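Putative oxidoreductase (Jannaschia sp., PDB 3C24) is a putative NAD(P)-dependent oxidoreductase that probably binds its cofactor on a Rossmann-type domain and probably works as a dimer. Local coordinates at residues A[132-137]-A[143-148]; A[86-91]-A[114-119]; A[207-212]-A[226-231]; A[38-43]-A[49-54]. All blocks are in the same frame, centred on the assembly; numbering follows the deposited sequence.

Interaction 1. Residues A[132-137]-A[143-148]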
loop_
_atom_site.group_PDB
_atom_site.type_symbol
_atom_site.label_atom_id
_atom_site.label_comp_id
_atom_site.label_asym_id
_atom_site.label_seq_id
_atom_site.Cartn_x
_atom_site.Cartn_y
_atom_site.Cartn_z
ATOM N N GLU A 132 14.145 3.644 7.281
ATOM C CA GLU A 132 14.532 5.036 7.542
ATOM C C GLU A 132 14.213 5.429 8.962
ATOM O O GLU A 132 13.227 4.999 9.531
ATOM C CB GLU A 132 13.853 5.998 6.602
ATOM C CG GLU A 132 14.120 5.693 5.121
ATOM C CD GLU A 132 15.459 6.105 4.588
ATOM O OE1 GLU A 132 16.191 6.834 5.294
ATOM O OE2 GLU A 132 15.760 5.667 3.452
ATOM N N THR A 133 15.095 6.228 9.537
ATOM C CA THR A 133 14.921 6.715 10.898
ATOM C C THR A 133 14.836 8.235 11.008
ATOM O O THR A 133 14.211 8.751 11.910
ATOM C CB THR A 133 16.025 6.202 11.816
ATOM O OG1 THR A 133 17.306 6.612 11.310
ATOM C CG2 THR A 133 15.972 4.688 11.918
ATOM N N ASP A 134 15.471 8.963 10.096
ATOM C CA ASP A 134 15.347 10.436 10.092
ATOM C C ASP A 134 13.909 10.811 9.807
ATOM O O ASP A 134 13.295 10.325 8.846
ATOM C CB ASP A 134 16.320 11.017 9.073
ATOM C CG ASP A 134 16.014 12.452 8.710
ATOM O OD1 ASP A 134 15.271 13.127 9.433
ATOM O OD2 ASP A 134 16.536 12.887 7.649
ATOM N N PRO A 135 13.305 11.643 10.638
ATOM C CA PRO A 135 11.887 11.849 10.380
ATOM C C PRO A 135 11.523 12.414 9.005
ATOM O O PRO A 135 10.465 12.080 8.473
ATOM C CB PRO A 135 11.465 12.827 11.469
ATOM C CG PRO A 135 12.605 13.122 12.217
ATOM C CD PRO A 135 13.754 12.318 11.854
ATOM N N ALA A 136 12.419 13.217 8.439
ATOM C CA ALA A 136 12.168 13.850 7.146
ATOM C C ALA A 136 12.265 12.788 6.052
ATOM O O ALA A 136 11.599 12.867 5.010
ATOM C CB ALA A 136 13.149 14.968 6.872
ATOM N N ALA A 137 13.047 11.752 6.335
ATOM C CA ALA A 137 13.198 10.609 5.433
ATOM C C ALA A 137 11.938 9.697 5.498
ATOM O O ALA A 137 11.427 9.195 4.486
ATOM C CB ALA A 137 14.464 9.796 5.782
ATOM N N GLY A 143 11.179 11.000 -2.778
ATOM C CA GLY A 143 12.608 10.830 -3.053
ATOM C C GLY A 143 13.381 12.080 -2.799
ATOM O O GLY A 143 12.825 13.194 -2.732
ATOM N N GLY A 144 14.685 11.901 -2.620
ATOM C CA GLY A 144 15.569 13.029 -2.386
ATOM C C GLY A 144 16.077 13.101 -0.967
ATOM O O GLY A 144 17.076 13.799 -0.696
ATOM N N ILE A 145 15.394 12.409 -0.046
ATOM C CA ILE A 145 15.813 12.338 1.393
ATOM C C ILE A 145 15.975 10.871 1.784
ATOM O O ILE A 145 17.057 10.437 2.199
ATOM C CB ILE A 145 14.880 13.074 2.349
ATOM C CG1 ILE A 145 14.684 14.522 1.842
ATOM C CG2 ILE A 145 15.525 13.074 3.751
ATOM C CD1 ILE A 145 13.589 15.283 2.519
ATOM N N ALA A 146 14.884 10.122 1.586
ATOM C CA ALA A 146 14.869 8.661 1.783
ATOM C C ALA A 146 15.498 7.979 0.586
ATOM O O ALA A 146 15.402 8.467 -0.529
ATOM C CB ALA A 146 13.430 8.130 2.010
ATOM N N LYS A 147 16.138 6.843 0.842
ATOM C CA LYS A 147 16.797 6.044 -0.203
ATOM C C LYS A 147 15.719 5.505 -1.161
ATOM O O LYS A 147 14.623 5.138 -0.744
ATOM C CB LYS A 147 17.589 4.872 0.400
ATOM C CG LYS A 147 18.731 5.248 1.333
ATOM C CD LYS A 147 19.363 3.999 1.932
ATOM C CE LYS A 147 18.477 3.315 2.969
ATOM N NZ LYS A 147 18.153 4.208 4.144
ATOM N N GLN A 148 16.068 5.410 -2.447
ATOM C CA GLN A 148 15.175 4.848 -3.454
ATOM C C GLN A 148 15.999 4.276 -4.574
ATOM O O GLN A 148 17.161 4.639 -4.736
ATOM C CB GLN A 148 14.268 5.927 -4.044
ATOM C CG GLN A 148 15.010 6.939 -4.953
ATOM C CD GLN A 148 14.053 7.952 -5.570
ATOM O OE1 GLN A 148 12.908 7.627 -5.905
ATOM N NE2 GLN A 148 14.516 9.195 -5.734
HETATM O O HOH W 1 14.144 4.224 1.869
HETATM O O HOH W 2 18.052 8.398 3.821
#
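The side chain of E132 lies over A146, its OE2 3.5 Å from A146 CA, with the carboxylate end reaching on to K147. Two N-H groups of K147 grip this one oxygen from opposite faces of the carboxylate plane: NZ closes a salt bridge at 2.9 Å from E132 OE2, and the backbone N donates to E132 OE2 at 163°. Both come in well out of the plane. The lysine can do this because its chain bends at chi3 (-72°) and chi4 (-60°), curling NZ back toward the acid that its own backbone holds. Two waters also bind the carboxylate: one donates to E132 OE2 and to K147 O, the other bridges E132 OE1 and I145 O. Beside the carboxylate, I145 CG2 packs on the short helix 135-138, 3.8 Å from A137 CA and 4.0 Å from A137 CB, while A146 CB sits 3.4 Å from A137 O. D134 caps that helix, its OD1 accepting from A136 N at 3.0 Å. D140, between the segments, holds the loop by accepting from the backbone N of both I145 and A146. R138 of the second subunit donates to E132 O, placing the contact beside the dimer interface. An alanine in place of E132 removes the carboxylate and would probably leave K147 NZ without its close ionic partner and K147 N without its acceptor. With two N-H donors and a water converging on the buried OE2, E132 is likely to stay ionised, tying the loop that leads into strand 148-156 to the loop just before helix 135-138.

Interaction 2. Residues A[86-91]-A[114-119]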
loop_
_atom_site.group_PDB
_atom_site.type_symbol
_atom_site.label_atom_id
_atom_site.label_comp_id
_atom_site.label_asym_id
_atom_site.label_seq_id
_atom_site.Cartn_x
_atom_site.Cartn_y
_atom_site.Cartn_z
ATOM N N ASP A 86 11.887 23.346 -29.385
ATOM C CA ASP A 86 12.611 24.597 -29.298
ATOM C C ASP A 86 14.104 24.368 -29.067
ATOM O O ASP A 86 14.956 24.892 -29.804
ATOM C CB ASP A 86 12.079 25.420 -28.142
ATOM C CG ASP A 86 12.851 26.721 -27.952
ATOM O OD1 ASP A 86 13.975 26.847 -28.493
ATOM O OD2 ASP A 86 12.335 27.614 -27.252
ATOM N N ILE A 87 14.413 23.496 -28.114
ATOM C CA ILE A 87 15.813 23.312 -27.662
ATOM C C ILE A 87 16.614 22.272 -28.427
ATOM O O ILE A 87 17.791 22.480 -28.718
ATOM C CB ILE A 87 15.925 23.035 -26.103
ATOM C CG1 ILE A 87 17.371 23.266 -25.632
ATOM C CG2 ILE A 87 15.461 21.628 -25.676
ATOM C CD1 ILE A 87 17.906 24.690 -25.813
ATOM N N VAL A 88 16.005 21.143 -28.754
ATOM C CA VAL A 88 16.759 20.074 -29.428
ATOM C C VAL A 88 17.551 20.543 -30.652
ATOM O O VAL A 88 18.699 20.140 -30.827
ATOM C CB VAL A 88 15.879 18.805 -29.717
ATOM C CG1 VAL A 88 16.542 17.821 -30.755
ATOM C CG2 VAL A 88 15.560 18.095 -28.410
ATOM N N PRO A 89 16.951 21.370 -31.535
ATOM C CA PRO A 89 17.745 21.778 -32.715
ATOM C C PRO A 89 18.888 22.741 -32.426
ATOM O O PRO A 89 19.753 22.989 -33.315
ATOM C CB PRO A 89 16.725 22.495 -33.592
ATOM C CG PRO A 89 15.392 21.992 -33.146
ATOM C CD PRO A 89 15.517 21.687 -31.695
ATOM N N ARG A 90 18.905 23.263 -31.204
ATOM C CA ARG A 90 19.884 24.290 -30.806
ATOM C C ARG A 90 21.140 23.787 -30.109
ATOM O O ARG A 90 22.146 24.476 -30.036
ATOM C CB ARG A 90 19.208 25.362 -29.906
ATOM C CG ARG A 90 17.963 26.021 -30.486
ATOM C CD ARG A 90 17.374 27.070 -29.481
ATOM N NE ARG A 90 18.257 28.231 -29.375
ATOM C CZ ARG A 90 18.082 29.260 -28.548
ATOM N NH1 ARG A 90 17.046 29.286 -27.736
ATOM N NH2 ARG A 90 18.938 30.262 -28.546
ATOM N N VAL A 91 21.060 22.572 -29.568
ATOM C CA VAL A 91 22.182 22.027 -28.802
ATOM C C VAL A 91 23.308 21.497 -29.698
ATOM O O VAL A 91 23.080 21.199 -30.860
ATOM C CB VAL A 91 21.729 20.958 -27.795
ATOM C CG1 VAL A 91 20.710 21.577 -26.779
ATOM C CG2 VAL A 91 21.140 19.703 -28.533
ATOM N N ALA A 114 19.264 12.818 -34.982
ATOM C CA ALA A 114 20.087 11.619 -34.805
ATOM C C ALA A 114 21.371 11.777 -34.033
ATOM O O ALA A 114 21.819 10.841 -33.379
ATOM C CB ALA A 114 20.428 11.032 -36.182
ATOM N N ASP A 115 21.938 12.968 -34.135
ATOM C CA ASP A 115 23.290 13.257 -33.626
ATOM C C ASP A 115 23.312 13.849 -32.226
ATOM O O ASP A 115 24.349 14.358 -31.766
ATOM C CB ASP A 115 24.060 14.167 -34.565
ATOM C CG ASP A 115 23.510 15.592 -34.589
ATOM O OD1 ASP A 115 22.266 15.680 -34.682
ATOM O OD2 ASP A 115 24.308 16.570 -34.614
ATOM N N ILE A 116 22.219 13.646 -31.516
ATOM C CA ILE A 116 22.156 13.944 -30.078
ATOM C C ILE A 116 21.683 12.665 -29.333
ATOM O O ILE A 116 21.238 11.691 -29.936
ATOM C CB ILE A 116 21.342 15.210 -29.677
ATOM C CG1 ILE A 116 19.863 15.141 -30.133
ATOM C CG2 ILE A 116 22.023 16.483 -30.251
ATOM C CD1 ILE A 116 18.921 14.367 -29.252
ATOM N N THR A 117 21.766 12.707 -28.011
ATOM C CA THR A 117 21.382 11.591 -27.168
ATOM C C THR A 117 20.112 11.946 -26.429
ATOM O O THR A 117 19.961 13.074 -25.960
ATOM C CB THR A 117 22.487 11.320 -26.124
ATOM O OG1 THR A 117 23.647 10.789 -26.777
ATOM C CG2 THR A 117 22.004 10.374 -24.999
ATOM N N TYR A 118 19.204 10.989 -26.368
ATOM C CA TYR A 118 18.008 11.073 -25.531
ATOM C C TYR A 118 18.163 10.018 -24.470
ATOM O O TYR A 118 18.389 8.830 -24.761
ATOM C CB TYR A 118 16.712 10.812 -26.345
ATOM C CG TYR A 118 16.235 11.941 -27.217
ATOM C CD1 TYR A 118 16.026 13.183 -26.716
ATOM C CD2 TYR A 118 15.817 11.691 -28.523
ATOM C CE1 TYR A 118 15.543 14.202 -27.531
ATOM C CE2 TYR A 118 15.341 12.706 -29.337
ATOM C CZ TYR A 118 15.180 13.938 -28.847
ATOM O OH TYR A 118 14.660 14.915 -29.684
ATOM N N PHE A 119 18.047 10.474 -23.234
ATOM C CA PHE A 119 18.163 9.649 -22.054
ATOM C C PHE A 119 16.933 9.913 -21.211
ATOM O O PHE A 119 16.586 11.057 -20.979
ATOM C CB PHE A 119 19.435 10.000 -21.294
ATOM C CG PHE A 119 19.741 9.059 -20.149
ATOM C CD1 PHE A 119 19.185 9.255 -18.890
ATOM C CD2 PHE A 119 20.610 8.013 -20.305
ATOM C CE1 PHE A 119 19.457 8.376 -17.856
ATOM C CE2 PHE A 119 20.871 7.162 -19.265
ATOM C CZ PHE A 119 20.309 7.366 -18.040
#
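The hydroxyl of Y118 is hydrogen-bonded to P111 O, and both methyls of V88 pack against it, V88 CG2 at 3.5 Å and V88 CG1 at 3.6 Å from Y118 OH. The valine meets the ring at its edge, near the ring plane, with CG2 4.0 Å from Y118 CE1, and the two side chains approach from opposite directions. One face of the same ring is covered from within its own segment by I116, whose CD1 stands 3.7 Å above the plane over the ring centre. I116 CG1 lies between its backbone N and carbonyl carbon (chi1 59°), the crowded position, which carries the chain toward the tyrosine and leaves CG2 to meet V91. There I116 CG2 and V91 CG2 touch at 3.8 Å, the side chains crossing at about a right angle. The contact joins V88 and V91, at and following helix 77-87, to the residues that lead into and begin strand 117-123, which lies between strands 96-99 and 148-156 in the sheet of the Rossmann-type domain. R113 NH1 is hydrogen-bonded to the carbonyl oxygens of both V88 and V91. Across the two segments the contact is wholly apolar, with no hydrogen bond between them; the buried hydroxyl has its polar partner in the carbonyl of P111, while V88, V91 and I116 contribute only van der Waals contact.

Interaction 3. Residues A[207-212]-A[226-231]. With SO4 (sulfate ion), chain F.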
loop_
_atom_site.group_PDB
_atom_site.type_symbol
_atom_site.label_atom_id
_atom_site.label_comp_id
_atom_site.label_asym_id
_atom_site.label_seq_id
_atom_site.Cartn_x
_atom_site.Cartn_y
_atom_site.Cartn_z
ATOM N N VAL A 207 -9.667 4.182 -1.951
ATOM C CA VAL A 207 -10.208 5.373 -1.292
ATOM C C VAL A 207 -11.740 5.416 -1.467
ATOM O O VAL A 207 -12.501 5.691 -0.539
ATOM C CB VAL A 207 -9.623 6.690 -1.901
ATOM C CG1 VAL A 207 -10.400 7.939 -1.335
ATOM C CG2 VAL A 207 -8.118 6.800 -1.626
ATOM N N HIS A 208 -12.196 5.149 -2.663
ATOM C CA HIS A 208 -13.613 5.200 -2.930
ATOM C C HIS A 208 -14.362 4.089 -2.201
ATOM O O HIS A 208 -15.554 4.232 -1.900
ATOM C CB HIS A 208 -13.923 5.157 -4.409
ATOM C CG HIS A 208 -13.534 6.423 -5.123
ATOM N ND1 HIS A 208 -13.498 6.524 -6.497
ATOM C CD2 HIS A 208 -13.131 7.627 -4.644
ATOM C CE1 HIS A 208 -13.128 7.750 -6.832
ATOM N NE2 HIS A 208 -12.905 8.444 -5.730
ATOM N N ALA A 209 -13.654 3.020 -1.856
ATOM C CA ALA A 209 -14.284 1.915 -1.111
ATOM C C ALA A 209 -14.496 2.365 0.353
ATOM O O ALA A 209 -15.508 2.077 0.987
ATOM C CB ALA A 209 -13.478 0.655 -1.213
ATOM N N VAL A 210 -13.527 3.107 0.877
ATOM C CA VAL A 210 -13.681 3.704 2.202
ATOM C C VAL A 210 -14.904 4.662 2.165
ATOM O O VAL A 210 -15.781 4.676 3.073
ATOM C CB VAL A 210 -12.367 4.377 2.709
ATOM C CG1 VAL A 210 -12.661 5.323 3.967
ATOM C CG2 VAL A 210 -11.304 3.280 2.963
ATOM N N ASP A 211 -14.983 5.454 1.105
ATOM C CA ASP A 211 -16.087 6.424 0.938
ATOM C C ASP A 211 -17.449 5.718 0.899
ATOM O O ASP A 211 -18.444 6.123 1.504
ATOM C CB ASP A 211 -15.970 7.237 -0.354
ATOM C CG ASP A 211 -14.772 8.141 -0.410
ATOM O OD1 ASP A 211 -14.212 8.515 0.649
ATOM O OD2 ASP A 211 -14.391 8.482 -1.572
ATOM N N GLU A 212 -17.480 4.572 0.238
ATOM C CA GLU A 212 -18.698 3.791 0.150
ATOM C C GLU A 212 -19.166 3.298 1.530
ATOM O O GLU A 212 -20.384 3.355 1.909
ATOM C CB GLU A 212 -18.499 2.644 -0.849
ATOM C CG GLU A 212 -19.694 1.698 -1.044
ATOM C CD GLU A 212 -20.724 2.196 -2.037
ATOM O OE1 GLU A 212 -20.648 3.398 -2.450
ATOM O OE2 GLU A 212 -21.622 1.414 -2.388
ATOM N N ASP A 226 -9.212 3.470 9.176
ATOM C CA ASP A 226 -8.324 2.678 10.034
ATOM C C ASP A 226 -8.273 1.233 9.550
ATOM O O ASP A 226 -7.202 0.634 9.451
ATOM C CB ASP A 226 -8.765 2.693 11.515
ATOM C CG ASP A 226 -8.449 4.020 12.217
ATOM O OD1 ASP A 226 -7.707 4.860 11.660
ATOM O OD2 ASP A 226 -8.988 4.233 13.320
ATOM N N PHE A 227 -9.436 0.698 9.213
ATOM C CA PHE A 227 -9.546 -0.700 8.780
ATOM C C PHE A 227 -8.803 -0.910 7.440
ATOM O O PHE A 227 -8.003 -1.837 7.283
ATOM C CB PHE A 227 -11.017 -1.144 8.687
ATOM C CG PHE A 227 -11.179 -2.634 8.711
ATOM C CD1 PHE A 227 -11.322 -3.281 9.874
ATOM C CD2 PHE A 227 -11.191 -3.379 7.519
ATOM C CE1 PHE A 227 -11.434 -4.665 9.917
ATOM C CE2 PHE A 227 -11.299 -4.775 7.607
ATOM C CZ PHE A 227 -11.440 -5.357 8.792
HETATM N N MSE A 228 -9.035 0.001 6.482
HETATM C CA MSE A 228 -8.386 -0.060 5.192
HETATM C C MSE A 228 -6.903 0.102 5.295
HETATM O O MSE A 228 -6.155 -0.688 4.715
HETATM C CB MSE A 228 -8.967 0.998 4.244
HETATM C CG MSE A 228 -8.281 1.088 2.901
HETATM SE SE MSE A 228 -8.309 -0.519 1.821
HETATM C CE MSE A 228 -10.116 -0.246 1.094
ATOM N N ILE A 229 -6.449 1.102 6.015
ATOM C CA ILE A 229 -5.029 1.383 6.024
ATOM C C ILE A 229 -4.230 0.277 6.747
ATOM O O ILE A 229 -3.084 -0.026 6.372
ATOM C CB ILE A 229 -4.753 2.791 6.593
ATOM C CG1 ILE A 229 -5.285 3.802 5.558
ATOM C CG2 ILE A 229 -3.265 3.049 6.799
ATOM C CD1 ILE A 229 -4.362 3.918 4.300
ATOM N N GLY A 230 -4.831 -0.279 7.779
ATOM C CA GLY A 230 -4.265 -1.429 8.472
ATOM C C GLY A 230 -4.226 -2.673 7.603
ATOM O O GLY A 230 -3.243 -3.448 7.616
ATOM N N HIS A 231 -5.288 -2.877 6.798
ATOM C CA HIS A 231 -5.328 -4.030 5.941
ATOM C C HIS A 231 -4.383 -3.928 4.766
ATOM O O HIS A 231 -3.829 -4.913 4.315
ATOM C CB HIS A 231 -6.751 -4.395 5.587
ATOM C CG HIS A 231 -7.393 -5.171 6.677
ATOM N ND1 HIS A 231 -7.784 -4.605 7.880
ATOM C CD2 HIS A 231 -7.611 -6.508 6.803
ATOM C CE1 HIS A 231 -8.250 -5.555 8.677
ATOM N NE2 HIS A 231 -8.144 -6.720 8.057
HETATM S S SO4 F . -15.436 5.150 -9.198
HETATM O O1 SO4 F . -15.031 5.834 -10.432
HETATM O O2 SO4 F . -14.220 4.836 -8.381
HETATM O O3 SO4 F . -16.261 6.060 -8.464
HETATM O O4 SO4 F . -16.090 3.940 -9.639
#
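V210 CG2 presses on the side chain of M228, a selenomethionine, at 3.5 Å from M228 CB and 3.7 Å from M228 CG, the two chains crossing obliquely. M228 leaves its helix with CG anti to the backbone N (chi1 176°), then bends at chi2 and chi3, which brings its methyl CE back to within 4.2 Å of A209 CB. The purely apolar pair A209 and V210 thus receives one folded side chain. Around them, M206 packs on M228, and R221, A224 and L225 on V210. On helix 221-239, away from the contact, H231 ND1 donates to F227 O at 2.8 Å, tilted from the carbonyl plane and on the opposite face from the routine H231 N bond. The two rings overlap with an offset, H231 CE1 lying 3.2 Å above the F227 plane toward its rim; this overlap and the bond to F227 O together probably limit rotation of the imidazole. On another side of helix 184-217, H208 ND1 donates to O2 of a sulfate at 2.6 Å, in the imidazole plane and nearly straight (168°). The sulfate, probably from the crystallisation liquor, is also bound by K259, W267 and R268 of the second subunit. An alanine in place of H208 would probably leave the sulfate without the imidazole N-H of this chain. Helices 184-217 and 221-239 meet here; L194, on helix 184-217 of the second subunit, packs on A209 and M228, and D226 forms a salt bridge with R178 on strand 176-181 of that subunit.

Interaction 4. Residues A[38-43]-A[49-54]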
loop_
_atom_site.group_PDB
_atom_site.type_symbol
_atom_site.label_atom_id
_atom_site.label_comp_id
_atom_site.label_asym_id
_atom_site.label_seq_id
_atom_site.Cartn_x
_atom_site.Cartn_y
_atom_site.Cartn_z
ATOM N N LEU A 38 26.514 23.489 -12.763
ATOM C CA LEU A 38 25.125 23.815 -13.029
ATOM C C LEU A 38 24.884 25.039 -13.865
ATOM O O LEU A 38 25.529 26.068 -13.694
ATOM C CB LEU A 38 24.391 24.057 -11.685
ATOM C CG LEU A 38 22.942 24.570 -11.743
ATOM C CD1 LEU A 38 21.960 23.552 -12.304
ATOM C CD2 LEU A 38 22.470 25.022 -10.343
ATOM N N ALA A 39 23.914 24.923 -14.752
ATOM C CA ALA A 39 23.330 26.076 -15.461
ATOM C C ALA A 39 21.822 26.023 -15.231
ATOM O O ALA A 39 21.132 25.239 -15.865
ATOM C CB ALA A 39 23.640 26.094 -16.958
ATOM N N ALA A 40 21.342 26.874 -14.309
ATOM C CA ALA A 40 19.925 26.908 -13.922
ATOM C C ALA A 40 19.186 27.827 -14.830
ATOM O O ALA A 40 19.343 29.052 -14.731
ATOM C CB ALA A 40 19.731 27.329 -12.466
ATOM N N ILE A 41 18.350 27.224 -15.667
ATOM C CA ILE A 41 17.561 27.973 -16.670
ATOM C C ILE A 41 16.122 28.132 -16.194
ATOM O O ILE A 41 15.354 27.183 -16.047
ATOM C CB ILE A 41 17.593 27.293 -18.088
ATOM C CG1 ILE A 41 19.019 26.768 -18.403
ATOM C CG2 ILE A 41 16.971 28.254 -19.187
ATOM C CD1 ILE A 41 20.090 27.827 -18.395
ATOM N N GLU A 42 15.750 29.384 -15.973
ATOM C CA GLU A 42 14.430 29.700 -15.428
ATOM C C GLU A 42 14.016 31.091 -15.800
ATOM O O GLU A 42 14.701 32.024 -15.457
ATOM C CB GLU A 42 14.449 29.633 -13.904
ATOM C CG GLU A 42 13.104 29.928 -13.256
ATOM C CD GLU A 42 12.029 29.017 -13.764
ATOM O OE1 GLU A 42 12.058 27.799 -13.442
ATOM O OE2 GLU A 42 11.134 29.490 -14.513
ATOM N N ILE A 43 12.906 31.178 -16.498
ATOM C CA ILE A 43 12.412 32.470 -16.975
ATOM C C ILE A 43 11.296 32.994 -16.111
ATOM O O ILE A 43 11.057 34.200 -16.113
ATOM C CB ILE A 43 11.936 32.449 -18.482
ATOM C CG1 ILE A 43 10.741 31.511 -18.672
ATOM C CG2 ILE A 43 13.074 32.088 -19.415
ATOM N N ASP A 49 13.096 33.767 -8.163
ATOM C CA ASP A 49 13.161 34.177 -6.767
ATOM C C ASP A 49 13.449 33.002 -5.875
ATOM O O ASP A 49 14.133 33.100 -4.856
ATOM C CB ASP A 49 11.843 34.782 -6.319
ATOM C CG ASP A 49 11.561 36.142 -6.953
ATOM O OD1 ASP A 49 12.430 36.728 -7.625
ATOM O OD2 ASP A 49 10.428 36.618 -6.767
ATOM N N ARG A 50 12.903 31.880 -6.253
ATOM C CA ARG A 50 13.055 30.661 -5.458
ATOM C C ARG A 50 14.532 30.250 -5.453
ATOM O O ARG A 50 15.098 29.963 -4.405
ATOM C CB ARG A 50 12.144 29.520 -5.978
ATOM C CG ARG A 50 12.267 28.205 -5.195
ATOM C CD ARG A 50 11.290 27.105 -5.653
ATOM N NE ARG A 50 9.919 27.418 -5.268
ATOM C CZ ARG A 50 8.941 27.790 -6.094
ATOM N NH1 ARG A 50 9.127 27.856 -7.412
ATOM N NH2 ARG A 50 7.743 28.067 -5.582
ATOM N N LEU A 51 15.138 30.264 -6.631
ATOM C CA LEU A 51 16.531 29.869 -6.778
ATOM C C LEU A 51 17.396 30.849 -5.999
ATOM O O LEU A 51 18.320 30.479 -5.272
ATOM C CB LEU A 51 16.943 29.849 -8.254
ATOM C CG LEU A 51 16.296 28.713 -9.027
ATOM C CD1 LEU A 51 16.565 28.813 -10.518
ATOM C CD2 LEU A 51 16.802 27.372 -8.464
ATOM N N GLN A 52 17.109 32.120 -6.168
ATOM C CA GLN A 52 17.895 33.120 -5.443
ATOM C C GLN A 52 17.867 32.846 -3.946
ATOM O O GLN A 52 18.872 32.981 -3.260
ATOM C CB GLN A 52 17.407 34.532 -5.728
ATOM C CG GLN A 52 17.893 35.050 -7.063
ATOM N N GLY A 53 16.710 32.432 -3.458
ATOM C CA GLY A 53 16.504 32.194 -2.027
ATOM C C GLY A 53 17.304 30.996 -1.545
ATOM O O GLY A 53 17.568 30.834 -0.352
HETATM N N MSE A 54 17.684 30.160 -2.490
HETATM C CA MSE A 54 18.440 28.944 -2.190
HETATM C C MSE A 54 19.931 29.172 -2.435
HETATM O O MSE A 54 20.751 28.275 -2.256
HETATM C CB MSE A 54 17.924 27.794 -3.033
HETATM C CG MSE A 54 16.511 27.476 -2.753
HETATM SE SE MSE A 54 15.812 26.405 -4.256
HETATM C CE MSE A 54 16.723 24.941 -4.004
#
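L51 points its CD1 branch at the strand, where it meets A40 CB at 4.0 Å and E42 CB at 4.1 Å. The leucine comes down from the helix with CG beside its backbone N (chi1 -70°) and CD1 anti to CA (chi2 172°), so the chain is extended and this methyl is its leading end; CD2 stands farther back, 5.0 Å from A40 CB. A40 and E42 are two apart on the chain, and their CB atoms project to the same side, toward the helix, forming the pair of supports under one methyl. I41 between them turns the other way and packs on L17 and W64. The strand, 37-41, is an outermost one of the sheet and follows strand 13-17 and helix 22-33 in a beta-alpha-beta crossover, as expected of a Rossmann-type nucleotide-binding domain, with helix 45-53 leading on from it. E42 stands just past the strand end, where many NAD-dependent relatives carry an acidic residue. Only its CB shares in the packing: with CG anti to the backbone N (chi1 -179°) and a bend at chi2, the carboxylate is carried away from L51, and OE1 accepts from G20 N while OE2 accepts from A44 N. Both oxygens are therefore held by backbone N-H groups, one of them in the turn after strand 13-17. The guanidinium of R50 approaches from the helix, but R50 NH1 stops 6.7 Å from E42 OE1; it binds G20 O and forms a salt bridge with E46.

In the fold
Along the chain the contacts come in the order interaction 4, interaction 2, interaction 1, interaction 3, each closing before the next opens. Interactions 4 and 2 reach the same mixed sheet, the first at the outermost strand 37-41 and the second at strand 117-123, with centres about 23 Å apart, so both belong to the packing of helices and turns on the probable nucleotide-binding domain. Interaction 1 lies about 34 Å from interaction 2, centre to centre, on the approach to strand 148-156 of that sheet. Interaction 3 is remote, its centre about 47 Å from that of interaction 2, between helices 184-217 and 221-239. Interactions 1 and 3 both touch the second subunit, so the subunit interface borders the loop before helix 135-138 as well as the helical pair.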